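Local structure of LysR family transcriptional regulator (Vibrio vulnificus, 5B7H) at residues Pro166-Asp171 with Ala190-Gly195; Asp88-Val93 with His123-His128; Pro24-Phe29 with Ile70-Val75. The protein probably acts as a DNA-binding transcription factor of the LysR family, an OxyR-type regulator represented here by its regulatory domain without the DNA-binding part. The protein carries 1 engineered substitution. One frame throughout, in Å; residues are numbered along the deposited sequence.

Interaction 1: Pro166-Asp171 with Ala190-Gly195; sequences PQMAID and AYRDIG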
ATOM      1  N   PRO A 166      -8.591  -3.502   9.751  1.00  8.92           N
ATOM      2  CA  PRO A 166      -8.077  -3.077  11.053  1.00 11.26           C
ATOM      3  C   PRO A 166      -8.362  -1.602  11.315  1.00  9.71           C
ATOM      4  O   PRO A 166      -8.359  -0.752  10.410  1.00 10.25           O
ATOM      5  CB  PRO A 166      -6.563  -3.329  10.917  1.00 12.29           C
ATOM      6  CG  PRO A 166      -6.269  -3.179   9.463  1.00 12.96           C
ATOM      7  CD  PRO A 166      -7.539  -3.641   8.723  1.00  8.64           C
ATOM      8  N   GLN A 167      -8.588  -1.325  12.596  1.00 10.52           N
ATOM      9  CA  GLN A 167      -8.907   0.013  13.047  1.00 10.56           C
ATOM     10  C   GLN A 167      -7.851   1.009  12.639  1.00  9.70           C
ATOM     11  O   GLN A 167      -8.188   2.134  12.245  1.00  9.95           O
ATOM     12  CB  GLN A 167      -9.117   0.050  14.557  1.00 10.57           C
ATOM     13  CG  GLN A 167      -9.706   1.407  15.008  1.00 11.84           C
ATOM     14  CD  GLN A 167     -11.099   1.653  14.450  1.00 17.42           C
ATOM     15  OE1 GLN A 167     -11.946   0.754  14.480  1.00 22.02           O
ATOM     16  NE2 GLN A 167     -11.350   2.865  13.970  1.00 20.86           N
ATOM     17  N   MET A 168      -6.560   0.614  12.673  1.00 10.25           N
ATOM     18  CA  MET A 168      -5.568   1.625  12.325  1.00 10.08           C
ATOM     19  C   MET A 168      -5.707   2.104  10.885  1.00 10.12           C
ATOM     20  O   MET A 168      -5.338   3.242  10.566  1.00  9.53           O
ATOM     21  CB  MET A 168      -4.142   1.152  12.631  1.00  8.60           C
ATOM     22  CG  MET A 168      -3.744  -0.089  11.839  1.00 11.09           C
ATOM     23  SD  MET A 168      -1.960  -0.490  12.019  1.00 11.91           S
ATOM     24  CE  MET A 168      -1.896  -0.917  13.773  1.00 10.40           C
ATOM     25  N   ALA A 169      -6.212   1.251   9.990  1.00  8.20           N
ATOM     26  CA  ALA A 169      -6.435   1.708   8.614  1.00  8.28           C
ATOM     27  C   ALA A 169      -7.558   2.732   8.551  1.00  9.24           C
ATOM     28  O   ALA A 169      -7.449   3.745   7.816  1.00 10.42           O
ATOM     29  CB  ALA A 169      -6.716   0.503   7.707  1.00  9.86           C
ATOM     30  N   ILE A 170      -8.649   2.473   9.282  1.00  8.56           N
ATOM     31  CA  ILE A 170      -9.749   3.428   9.333  1.00 10.51           C
ATOM     32  C   ILE A 170      -9.271   4.753   9.892  1.00 10.66           C
ATOM     33  O   ILE A 170      -9.595   5.834   9.350  1.00 10.61           O
ATOM     34  CB  ILE A 170     -10.893   2.859  10.184  1.00 10.52           C
ATOM     35  CG1 ILE A 170     -11.393   1.563   9.555  1.00 14.54           C
ATOM     36  CG2 ILE A 170     -12.006   3.874  10.247  1.00 11.91           C
ATOM     37  CD1 ILE A 170     -12.430   0.859  10.437  1.00 18.24           C
ATOM     38  N   ASP A 171      -8.480   4.691  10.974  1.00 10.64           N
ATOM     39  CA  ASP A 171      -8.028   5.927  11.626  1.00 11.89           C
ATOM     40  C   ASP A 171      -7.086   6.746  10.744  1.00 14.56           C
ATOM     41  O   ASP A 171      -6.949   7.958  10.968  1.00 16.57           O
ATOM     42  CB  ASP A 171      -7.303   5.551  12.906  1.00 12.42           C
ATOM     43  CG  ASP A 171      -8.256   5.005  13.981  1.00 21.61           C
ATOM     44  OD1 ASP A 171      -7.768   4.461  15.006  1.00 21.60           O
ATOM     45  OD2 ASP A 171      -9.498   5.103  13.829  1.00 19.00           O
ATOM     46  N   ALA A 190     -13.309  -8.053  18.763  1.00 33.11           N
ATOM     47  CA  ALA A 190     -12.234  -8.810  18.157  1.00 21.64           C
ATOM     48  C   ALA A 190     -11.137  -7.855  17.708  1.00 16.59           C
ATOM     49  O   ALA A 190     -11.394  -6.696  17.373  1.00 15.99           O
ATOM     50  CB  ALA A 190     -12.727  -9.496  16.930  1.00 19.94           C
ATOM     51  N   TYR A 191      -9.911  -8.361  17.698  1.00 15.56           N
ATOM     52  CA  TYR A 191      -8.754  -7.492  17.503  1.00 11.92           C
ATOM     53  C   TYR A 191      -7.573  -8.372  17.141  1.00 12.71           C
ATOM     54  O   TYR A 191      -7.628  -9.601  17.275  1.00 12.13           O
ATOM     55  CB  TYR A 191      -8.485  -6.703  18.797  1.00 14.03           C
ATOM     56  CG  TYR A 191      -8.065  -7.581  19.987  1.00 15.67           C
ATOM     57  CD1 TYR A 191      -9.015  -8.014  20.904  1.00 25.58           C
ATOM     58  CD2 TYR A 191      -6.743  -7.993  20.175  1.00 17.16           C
ATOM     59  CE1 TYR A 191      -8.648  -8.829  21.970  1.00 21.71           C
ATOM     60  CE2 TYR A 191      -6.360  -8.820  21.263  1.00 21.24           C
ATOM     61  CZ  TYR A 191      -7.329  -9.219  22.144  1.00 29.39           C
ATOM     62  OH  TYR A 191      -6.965 -10.022  23.212  1.00 35.05           O
ATOM     63  N   ARG A 192      -6.466  -7.719  16.753  1.00  9.03           N
ATOM     64  CA  ARG A 192      -5.172  -8.388  16.580  1.00  9.71           C
ATOM     65  C   ARG A 192      -4.165  -7.726  17.518  1.00 11.14           C
ATOM     66  O   ARG A 192      -4.197  -6.511  17.741  1.00 13.34           O
ATOM     67  CB  ARG A 192      -4.641  -8.384  15.113  1.00  9.66           C
ATOM     68  CG  ARG A 192      -4.506  -6.964  14.552  1.00  8.95           C
ATOM     69  CD  ARG A 192      -3.991  -7.035  13.131  1.00  9.10           C
ATOM     70  NE  ARG A 192      -3.883  -5.677  12.633  1.00  8.49           N
ATOM     71  CZ  ARG A 192      -3.290  -5.340  11.487  1.00  8.38           C
ATOM     72  NH1 ARG A 192      -2.737  -6.264  10.706  1.00  9.51           N
ATOM     73  NH2 ARG A 192      -3.227  -4.064  11.123  1.00  8.38           N
ATOM     74  N   ASP A 193      -3.277  -8.522  18.099  1.00  9.97           N
ATOM     75  CA  ASP A 193      -2.140  -7.983  18.839  1.00  7.95           C
ATOM     76  C   ASP A 193      -1.096  -7.445  17.866  1.00  9.80           C
ATOM     77  O   ASP A 193      -0.895  -7.974  16.770  1.00 10.73           O
ATOM     78  CB  ASP A 193      -1.470  -9.081  19.662  1.00 10.20           C
ATOM     79  CG  ASP A 193      -2.174  -9.398  20.950  1.00 20.04           C
ATOM     80  OD1 ASP A 193      -2.884  -8.542  21.552  1.00 16.73           O
ATOM     81  OD2 ASP A 193      -1.992 -10.562  21.425  1.00 21.75           O
ATOM     82  N   ILE A 194      -0.437  -6.366  18.261  1.00  7.91           N
ATOM     83  CA  ILE A 194       0.678  -5.814  17.522  1.00  9.42           C
ATOM     84  C   ILE A 194       1.902  -5.991  18.410  1.00  8.49           C
ATOM     85  O   ILE A 194       1.853  -5.706  19.620  1.00 10.49           O
ATOM     86  CB  ILE A 194       0.431  -4.310  17.272  1.00  8.34           C
ATOM     87  CG1 ILE A 194      -0.928  -4.083  16.580  1.00  9.96           C
ATOM     88  CG2 ILE A 194       1.631  -3.702  16.463  1.00 10.03           C
ATOM     89  CD1 ILE A 194      -1.053  -4.737  15.275  1.00 11.39           C
ATOM     90  N   GLY A 195       3.015  -6.411  17.813  1.00  9.44           N
ATOM     91  CA  GLY A 195       4.192  -6.569  18.638  1.00 11.60           C
ATOM     92  C   GLY A 195       5.476  -6.262  17.905  1.00  7.78           C
ATOM     93  O   GLY A 195       5.504  -6.149  16.688  1.00  9.48           O
TER
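Arg-192 reaches from strand 180-198 to Pro-166 and Met-168 at the start of helix 167-171. Its CG is set between the backbone N and the carbonyl carbon (chi1 57°), and from there the chain runs fully extended to NE, so CB, CG and CD serve to carry the guanidinium across. First to meet the other segment is Arg-192 NE, 4.0 Å from Pro-166 CB. Arg-192 CZ comes next, 3.9 Å from Pro-166 CB, and Arg-192 NH2 makes the nearest approach, 3.4 Å to Pro-166 CB and 3.6 Å to Pro-166 CG. The proline, at the N-cap position of the helix, lies obliquely against the charged group. Met-168 runs roughly perpendicular to the arginine and brings Met-168 SD to 3.9 Å from Arg-192 NH2. A bend about the CG-SD bond (chi3 66°) swings Met-168 CE toward Ile-194 CD1, which it meets tip to tip at 4.2 Å.

No hydrogen bond joins the two segments. The polar partners come from elsewhere: Arg-192 NE forms a salt bridge with Asp-88 OD2 on the neighbouring strand 81-95. The same Asp-88 accepts a bond from Met-168 N through OD1, tying the helix start to the arginine indirectly. What passes between the segments is therefore carbon and sulfur packing on a buried cation, whose charge is met by Asp-88.

Interaction 2: Asp88-Val93 with His123-His128; sequences DPFKMV and HSLTEH. Engineered in segment 123-128: Ser-124 (natural residue Cys). With SO4 (sulfate ion), chain C.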
ATOM      1  N   ASP A  88      -5.239  -3.898  18.061  1.00 13.19           N
ATOM      2  CA  ASP A  88      -5.786  -3.151  16.933  1.00 10.91           C
ATOM      3  C   ASP A  88      -7.124  -3.808  16.616  1.00  9.58           C
ATOM      4  O   ASP A  88      -7.153  -4.943  16.128  1.00 10.44           O
ATOM      5  CB  ASP A  88      -4.775  -3.288  15.780  1.00  9.99           C
ATOM      6  CG  ASP A  88      -5.132  -2.503  14.494  1.00 13.72           C
ATOM      7  OD1 ASP A  88      -5.817  -1.446  14.536  1.00 11.94           O
ATOM      8  OD2 ASP A  88      -4.638  -2.988  13.435  1.00 12.45           O
ATOM      9  N   PRO A  89      -8.236  -3.175  16.932  1.00 11.10           N
ATOM     10  CA  PRO A  89      -9.547  -3.786  16.703  1.00  9.26           C
ATOM     11  C   PRO A  89      -9.830  -4.053  15.233  1.00 12.33           C
ATOM     12  O   PRO A  89      -9.324  -3.355  14.354  1.00 12.09           O
ATOM     13  CB  PRO A  89     -10.530  -2.739  17.241  1.00 15.49           C
ATOM     14  CG  PRO A  89      -9.743  -1.977  18.206  1.00 14.69           C
ATOM     15  CD  PRO A  89      -8.329  -1.906  17.656  1.00 11.22           C
ATOM     16  N   PHE A  90     -10.717  -5.027  14.978  1.00 12.15           N
ATOM     17  CA  PHE A  90     -11.229  -5.292  13.638  1.00 12.38           C
ATOM     18  C   PHE A  90     -12.622  -4.696  13.500  1.00 11.54           C
ATOM     19  O   PHE A  90     -13.426  -4.704  14.454  1.00 14.15           O
ATOM     20  CB  PHE A  90     -11.347  -6.796  13.389  1.00 13.09           C
ATOM     21  CG  PHE A  90     -10.033  -7.477  13.137  1.00 14.05           C
ATOM     22  CD1 PHE A  90      -9.588  -8.478  13.941  1.00 10.96           C
ATOM     23  CD2 PHE A  90      -9.244  -7.095  12.068  1.00 15.76           C
ATOM     24  CE1 PHE A  90      -8.355  -9.108  13.698  1.00 12.15           C
ATOM     25  CE2 PHE A  90      -8.016  -7.736  11.838  1.00 19.88           C
ATOM     26  CZ  PHE A  90      -7.594  -8.745  12.653  1.00 17.65           C
ATOM     27  N   LYS A  91     -12.910  -4.192  12.314  1.00 10.50           N
ATOM     28  CA  LYS A  91     -14.271  -3.833  11.952  1.00 12.47           C
ATOM     29  C   LYS A  91     -14.605  -4.530  10.646  1.00 12.67           C
ATOM     30  O   LYS A  91     -13.742  -5.086   9.970  1.00 14.57           O
ATOM     31  CB  LYS A  91     -14.372  -2.330  11.719  1.00 12.63           C
ATOM     32  CG  LYS A  91     -14.092  -1.490  12.983  1.00 13.05           C
ATOM     33  CD  LYS A  91     -15.219  -1.671  13.959  1.00 15.16           C
ATOM     34  CE  LYS A  91     -15.230  -0.504  14.937  1.00 30.22           C
ATOM     35  NZ  LYS A  91     -14.105  -0.642  15.839  1.00 26.53           N
ATOM     36  N   MET A  92     -15.881  -4.549  10.308  1.00 12.39           N
ATOM     37  CA  MET A  92     -16.275  -4.930   8.958  1.00 12.69           C
ATOM     38  C   MET A  92     -16.683  -3.681   8.191  1.00 11.15           C
ATOM     39  O   MET A  92     -17.058  -2.654   8.764  1.00 12.37           O
ATOM     40  CB  MET A  92     -17.420  -5.959   9.003  1.00 13.68           C
ATOM     41  CG  MET A  92     -17.005  -7.217   9.757  1.00 15.74           C
ATOM     42  SD  MET A  92     -18.198  -8.558   9.618  1.00 17.83           S
ATOM     43  CE  MET A  92     -17.976  -8.945   7.865  1.00 19.99           C
ATOM     44  N   VAL A  93     -16.628  -3.762   6.870  0.86 10.42           N
ATOM     45  CA  VAL A  93     -17.040  -2.634   6.050  0.86 11.78           C
ATOM     46  C   VAL A  93     -17.940  -3.150   4.936  0.86 11.42           C
ATOM     47  O   VAL A  93     -17.770  -4.263   4.436  0.86 10.83           O
ATOM     48  CB  VAL A  93     -15.863  -1.829   5.422  0.86 11.86           C
ATOM     49  CG1 VAL A  93     -15.130  -0.986   6.427  0.86 14.28           C
ATOM     50  CG2 VAL A  93     -14.889  -2.789   4.692  0.86 10.68           C
ATOM     51  N   HIS A 123      -0.755 -13.139   3.768  1.00 18.10           N
ATOM     52  CA  HIS A 123      -1.186 -12.024   4.596  1.00 16.68           C
ATOM     53  C   HIS A 123      -1.728 -12.508   5.943  1.00 16.35           C
ATOM     54  O   HIS A 123      -2.696 -13.296   6.048  1.00 15.78           O
ATOM     55  CB  HIS A 123      -2.219 -11.193   3.849  1.00 13.93           C
ATOM     56  CG  HIS A 123      -1.712 -10.696   2.525  1.00 18.16           C
ATOM     57  ND1 HIS A 123      -0.977  -9.544   2.388  1.00 29.56           N
ATOM     58  CD2 HIS A 123      -1.791 -11.253   1.293  1.00 28.01           C
ATOM     59  CE1 HIS A 123      -0.633  -9.406   1.113  1.00 23.87           C
ATOM     60  NE2 HIS A 123      -1.126 -10.424   0.435  1.00 25.66           N
ATOM     61  N   SER A 124      -1.096 -12.029   6.988  1.00 11.57           N
ATOM     62  CA  SER A 124      -1.558 -12.365   8.328  1.00 11.70           C
ATOM     63  C   SER A 124      -2.950 -11.813   8.643  1.00 10.70           C
ATOM     64  O   SER A 124      -3.630 -12.376   9.531  1.00 11.57           O
ATOM     65  CB  SER A 124      -0.524 -11.895   9.378  1.00 12.62           C
ATOM     66  OG  SER A 124      -0.488 -10.473   9.358  1.00 12.27           O
ATOM     67  N   LEU A 125      -3.395 -10.749   7.958  1.00  9.96           N
ATOM     68  CA  LEU A 125      -4.708 -10.173   8.230  1.00  9.22           C
ATOM     69  C   LEU A 125      -5.804 -11.217   8.120  1.00  9.21           C
ATOM     70  O   LEU A 125      -6.728 -11.255   8.961  1.00  9.98           O
ATOM     71  CB  LEU A 125      -4.980  -8.981   7.305  1.00  8.60           C
ATOM     72  CG  LEU A 125      -6.277  -8.232   7.671  1.00 12.08           C
ATOM     73  CD1 LEU A 125      -6.020  -7.424   8.971  1.00 15.98           C
ATOM     74  CD2 LEU A 125      -6.644  -7.284   6.560  1.00 11.34           C
ATOM     75  N   THR A 126      -5.693 -12.107   7.120  1.00 10.65           N
ATOM     76  CA  THR A 126      -6.747 -13.110   6.932  1.00 11.19           C
ATOM     77  C   THR A 126      -6.818 -14.110   8.083  1.00 11.88           C
ATOM     78  O   THR A 126      -7.900 -14.334   8.634  1.00 13.62           O
ATOM     79  CB  THR A 126      -6.520 -13.777   5.594  1.00 10.56           C
ATOM     80  OG1 THR A 126      -6.785 -12.808   4.576  1.00 10.97           O
ATOM     81  CG2 THR A 126      -7.498 -14.937   5.396  1.00 12.03           C
ATOM     82  N   GLU A 127      -5.676 -14.688   8.502  1.00 10.91           N
ATOM     83  CA  GLU A 127      -5.776 -15.674   9.586  1.00 16.11           C
ATOM     84  C   GLU A 127      -6.217 -15.014  10.875  1.00 12.96           C
ATOM     85  O   GLU A 127      -7.007 -15.580  11.631  1.00 13.67           O
ATOM     86  CB  GLU A 127      -4.454 -16.409   9.820  1.00 25.65           C
ATOM     87  CG  GLU A 127      -3.240 -15.525   9.727  1.00 45.07           C
ATOM     88  CD  GLU A 127      -1.923 -16.295   9.749  1.00 52.32           C
ATOM     89  OE1 GLU A 127      -1.804 -17.249  10.546  1.00 57.86           O
ATOM     90  OE2 GLU A 127      -1.030 -15.968   8.930  1.00 51.50           O
ATOM     91  N   HIS A 128      -5.796 -13.771  11.097  1.00 11.25           N
ATOM     92  CA  HIS A 128      -6.177 -13.120  12.343  1.00 11.40           C
ATOM     93  C   HIS A 128      -7.634 -12.701  12.338  1.00 11.13           C
ATOM     94  O   HIS A 128      -8.331 -12.876  13.345  1.00 12.09           O
ATOM     95  CB  HIS A 128      -5.296 -11.892  12.576  1.00 11.27           C
ATOM     96  CG  HIS A 128      -3.894 -12.252  12.921  1.00 12.13           C
ATOM     97  ND1 HIS A 128      -2.829 -11.423  12.671  1.00 12.20           N
ATOM     98  CD2 HIS A 128      -3.385 -13.352  13.525  1.00 13.18           C
ATOM     99  CE1 HIS A 128      -1.711 -12.013  13.057  1.00 13.30           C
ATOM    100  NE2 HIS A 128      -2.027 -13.175  13.611  1.00 13.92           N
TER
HETATM  101  S   SO4 C 401      -0.429  -8.667   5.946  1.00 16.69           S
HETATM  102  O1  SO4 C 401       0.396  -9.744   6.642  1.00 23.82           O
HETATM  103  O2  SO4 C 401      -1.848  -9.082   6.090  1.00 14.54           O
HETATM  104  O3  SO4 C 401      -0.108  -7.400   6.578  1.00 12.97           O
HETATM  105  O4  SO4 C 401      -0.045  -8.627   4.551  1.00 21.18           O
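Phe-90, on strand 81-95, meets Leu-125 and His-128 of helix 124-132 through the outer end of its ring. The apolar part of the contact lies at the ring edge, where Leu-125 CD1 approaches in the ring plane, 3.5 Å from Phe-90 CE2. With CG anti to the backbone N (chi1 -173°), Leu-125 carries this methyl toward the phenylalanine although its CB starts off along the flank, and the two side chains run alongside each other with opposite headings. His-128 comes in obliquely and touches with CB and with its backbone carbonyl: His-128 CB is 3.9 Å from Phe-90 CZ, and His-128 O is 3.8 Å from Phe-90 CE1. The imidazole itself leads elsewhere, its NE2 hydrogen-bonded to Pro-74 O.

Helix 124-132 thus packs against strand 81-95 in the regulatory domain of a LysR protein, a two-lobed fold of the periplasmic-binding-protein type whose lobes are joined by crossing strands. Ser-124, close to the helix start, is an engineered replacement of a cysteine, probably the peroxide-sensing one, as in OxyR proteins.

The polar interactions gather round a sulfate, probably from the crystallisation liquor, bound at the helix N-terminus. Ser-124 grips sulfate O1 twice, from its backbone N at 2.8 Å and from OG at 2.9 Å. Leu-125 N reaches sulfate O2 at 2.9 Å with a fairly straight N-H...O angle of 164°. His-123 ND1 points at sulfate O4 from the edge of its ring; the modelled separation is very short and its exact value doubtful.

Interaction 3: Pro24-Phe29 with Ile70-Val75; sequences PTIAPF and ILALPV. With SO4 (sulfate ion), chain C.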
ATOM      1  N   PRO A  24       2.494  -5.329   5.407  1.00  7.08           N
ATOM      2  CA  PRO A  24       1.732  -4.371   4.595  1.00  8.21           C
ATOM      3  C   PRO A  24       0.455  -3.837   5.235  1.00  8.01           C
ATOM      4  O   PRO A  24       0.046  -2.745   4.847  1.00 10.11           O
ATOM      5  CB  PRO A  24       1.409  -5.165   3.321  1.00  9.91           C
ATOM      6  CG  PRO A  24       2.504  -6.159   3.242  1.00  9.08           C
ATOM      7  CD  PRO A  24       2.764  -6.575   4.674  1.00  9.64           C
ATOM      8  N   THR A  25      -0.222  -4.566   6.140  1.00  7.46           N
ATOM      9  CA  THR A  25      -1.455  -4.027   6.748  1.00  6.38           C
ATOM     10  C   THR A  25      -1.185  -3.241   8.022  1.00  7.05           C
ATOM     11  O   THR A  25      -2.142  -2.877   8.733  1.00  8.66           O
ATOM     12  CB  THR A  25      -2.486  -5.136   7.011  1.00  8.94           C
ATOM     13  OG1 THR A  25      -1.979  -6.105   7.943  1.00  9.13           O
ATOM     14  CG2 THR A  25      -2.872  -5.821   5.691  1.00  8.33           C
ATOM     15  N   ILE A  26       0.088  -2.992   8.362  1.00  7.32           N
ATOM     16  CA  ILE A  26       0.450  -2.084   9.442  1.00  6.47           C
ATOM     17  C   ILE A  26       1.248  -0.905   8.908  1.00  8.44           C
ATOM     18  O   ILE A  26       0.974   0.247   9.264  1.00  8.03           O
ATOM     19  CB  ILE A  26       1.249  -2.809  10.558  1.00  6.45           C
ATOM     20  CG1 ILE A  26       0.415  -3.926  11.205  1.00  7.51           C
ATOM     21  CG2 ILE A  26       1.717  -1.781  11.600  1.00  7.26           C
ATOM     22  CD1 ILE A  26       1.240  -4.725  12.232  1.00  9.19           C
ATOM     23  N   ALA A  27       2.214  -1.174   8.022  1.00  9.32           N
ATOM     24  CA  ALA A  27       3.214  -0.168   7.634  1.00  7.76           C
ATOM     25  C   ALA A  27       2.634   1.160   7.155  1.00  7.96           C
ATOM     26  O   ALA A  27       3.122   2.209   7.620  1.00 10.43           O
ATOM     27  CB  ALA A  27       4.171  -0.750   6.588  1.00 10.20           C
ATOM     28  N   PRO A  28       1.626   1.195   6.274  1.00  8.62           N
ATOM     29  CA  PRO A  28       1.147   2.493   5.761  1.00  8.90           C
ATOM     30  C   PRO A  28       0.497   3.335   6.836  1.00 12.36           C
ATOM     31  O   PRO A  28       0.275   4.516   6.588  1.00 14.37           O
ATOM     32  CB  PRO A  28       0.103   2.110   4.709  1.00  9.42           C
ATOM     33  CG  PRO A  28       0.352   0.674   4.395  1.00 16.85           C
ATOM     34  CD  PRO A  28       0.893   0.063   5.678  1.00 10.44           C
ATOM     35  N   PHE A  29       0.090   2.738   7.963  1.00  8.81           N
ATOM     36  CA  PHE A  29      -0.730   3.438   8.948  1.00  8.69           C
ATOM     37  C   PHE A  29       0.144   3.798  10.146  1.00 10.30           C
ATOM     38  O   PHE A  29       0.544   4.960  10.302  1.00 13.91           O
ATOM     39  CB  PHE A  29      -1.913   2.528   9.289  1.00  9.75           C
ATOM     40  CG  PHE A  29      -2.546   1.877   8.043  1.00 10.45           C
ATOM     41  CD1 PHE A  29      -3.098   2.671   7.022  1.00  9.70           C
ATOM     42  CD2 PHE A  29      -2.529   0.505   7.889  1.00 11.49           C
ATOM     43  CE1 PHE A  29      -3.662   2.094   5.884  1.00 10.56           C
ATOM     44  CE2 PHE A  29      -3.080  -0.085   6.762  1.00 13.37           C
ATOM     45  CZ  PHE A  29      -3.643   0.713   5.746  1.00 13.99           C
ATOM     46  N   ILE A  70       7.933  -4.961  13.304  1.00  6.84           N
ATOM     47  CA  ILE A  70       6.607  -4.723  13.861  1.00  7.56           C
ATOM     48  C   ILE A  70       5.678  -5.648  13.096  1.00  8.31           C
ATOM     49  O   ILE A  70       5.508  -5.505  11.861  1.00 10.13           O
ATOM     50  CB  ILE A  70       6.188  -3.244  13.791  1.00  7.34           C
ATOM     51  CG1 ILE A  70       7.144  -2.372  14.625  1.00  8.75           C
ATOM     52  CG2 ILE A  70       4.734  -3.137  14.238  1.00  8.88           C
ATOM     53  CD1 ILE A  70       6.855  -0.788  14.529  1.00 11.86           C
ATOM     54  N   LEU A  71       5.109  -6.606  13.818  1.00  8.05           N
ATOM     55  CA  LEU A  71       4.267  -7.643  13.240  1.00  8.16           C
ATOM     56  C   LEU A  71       2.910  -7.627  13.913  1.00  8.14           C
ATOM     57  O   LEU A  71       2.733  -7.101  15.011  1.00  9.47           O
ATOM     58  CB  LEU A  71       4.887  -9.047  13.483  1.00 10.48           C
ATOM     59  CG  LEU A  71       6.262  -9.373  12.865  1.00  8.22           C
ATOM     60  CD1 LEU A  71       6.622 -10.818  13.070  1.00 12.58           C
ATOM     61  CD2 LEU A  71       6.232  -9.067  11.375  1.00 11.31           C
ATOM     62  N   ALA A  72       1.940  -8.231  13.226  1.00  8.02           N
ATOM     63  CA  ALA A  72       0.719  -8.698  13.890  1.00  7.45           C
ATOM     64  C   ALA A  72       0.954 -10.094  14.472  1.00  7.65           C
ATOM     65  O   ALA A  72       1.523 -10.972  13.810  1.00  8.62           O
ATOM     66  CB  ALA A  72      -0.454  -8.697  12.900  1.00  9.10           C
ATOM     67  N   LEU A  73       0.563 -10.271  15.738  1.00  9.46           N
ATOM     68  CA  LEU A  73       0.767 -11.527  16.442  1.00 11.88           C
ATOM     69  C   LEU A  73      -0.586 -12.136  16.805  1.00 12.98           C
ATOM     70  O   LEU A  73      -1.577 -11.420  16.942  1.00 12.35           O
ATOM     71  CB  LEU A  73       1.602 -11.278  17.710  1.00 11.70           C
ATOM     72  CG  LEU A  73       3.033 -10.764  17.457  1.00 15.27           C
ATOM     73  CD1 LEU A  73       3.691 -10.615  18.865  1.00 16.06           C
ATOM     74  CD2 LEU A  73       3.904 -11.651  16.563  1.00 18.89           C
ATOM     75  N   PRO A  74      -0.671 -13.463  16.973  1.00 12.38           N
ATOM     76  CA  PRO A  74       0.420 -14.418  16.912  1.00 11.18           C
ATOM     77  C   PRO A  74       0.711 -14.897  15.516  1.00 13.22           C
ATOM     78  O   PRO A  74      -0.200 -15.110  14.654  1.00 13.74           O
ATOM     79  CB  PRO A  74      -0.112 -15.590  17.748  1.00 14.74           C
ATOM     80  CG  PRO A  74      -1.609 -15.569  17.492  1.00 15.60           C
ATOM     81  CD  PRO A  74      -1.969 -14.093  17.338  1.00 13.95           C
ATOM     82  N   VAL A  75       2.002 -15.091  15.278  1.00 12.63           N
ATOM     83  CA  VAL A  75       2.514 -15.805  14.104  1.00 13.83           C
ATOM     84  C   VAL A  75       3.692 -16.632  14.621  1.00 17.77           C
ATOM     85  O   VAL A  75       4.161 -16.436  15.733  1.00 18.74           O
ATOM     86  CB  VAL A  75       2.930 -14.888  12.944  1.00 14.21           C
ATOM     87  CG1 VAL A  75       1.711 -14.162  12.359  1.00 15.09           C
ATOM     88  CG2 VAL A  75       3.936 -13.825  13.389  1.00 14.77           C
TER
HETATM   89  S   SO4 C 401      -0.429  -8.667   5.946  1.00 16.69           S
HETATM   90  O1  SO4 C 401       0.396  -9.744   6.642  1.00 23.82           O
HETATM   91  O2  SO4 C 401      -1.848  -9.082   6.090  1.00 14.54           O
HETATM   92  O3  SO4 C 401      -0.108  -7.400   6.578  1.00 12.97           O
HETATM   93  O4  SO4 C 401      -0.045  -8.627   4.551  1.00 21.18           O
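Ile-26 turns its CB toward strand 68-73, and its two branches divide the work. CG1 stands anti to the carbonyl carbon (chi1 -62°) and the chain continues extended to CD1 (chi2 175°), which sends that methyl onto the backbone of the strand. There Ile-26 CD1 sits against the peptide link between two residues, 3.7 Å from Leu-71 C and equally 3.7 Å from Ala-72 N. The other branch, Ile-26 CG2, meets Ile-70 CG2 at 4.2 Å, methyl against methyl. Ile-70 and Ala-72 turn their CB atoms toward Ile-26 while Leu-71 between them turns away, the alternation of a beta strand, so the isoleucine spans two successive side chains of one strand face. Ala-72 CB is the looser neighbour, 4.4 Å from Ile-26 CD1.

One residue earlier the chain turns polar. Thr-25 holds sulfate O3 with both its backbone N, at 2.9 Å, and its OG1, at 2.7 Å; the same hydroxyl is also hydrogen-bonded to Arg-192 NH1, which probably helps to fix its rotation.

The turn into helix 27-41 thus lays an isoleucine on strand 68-73 in the hydrophobic core of the LysR regulatory domain. That strand is bonded to strand 16-22, its parallel neighbour, through Ile-70 and to strand 180-198 through Leu-71 and Leu-73. Ile-26 also touches Ile-194 and Met-168 of helix 167-171, while Ala-27 O is hydrogen-bonded to Gln-154 NE2 of the second subunit.

Overall arrangement
Along the chain the contacts close in series: interaction 3 first, then interaction 2, then interaction 1. Their centres form a compact triangle, about 7 Å between interactions 1 and 2, 9 Å between 1 and 3, and 10 Å between 2 and 3, all within the LysR substrate-binding domain. Strands 68-73, 180-198 and 81-95, one from each contact, lie side by side in the mixed sheet, with 180-198 in the middle. Interactions 2 and 3 also share the sulfate, held by Thr-25, His-123 and the start of helix 124-132. Parts distant in sequence thus converge on one ion, to which the engineered Ser-124 is itself bonded; though probably from the crystallisation liquor, it may mark a pocket, consistent with a sensing site.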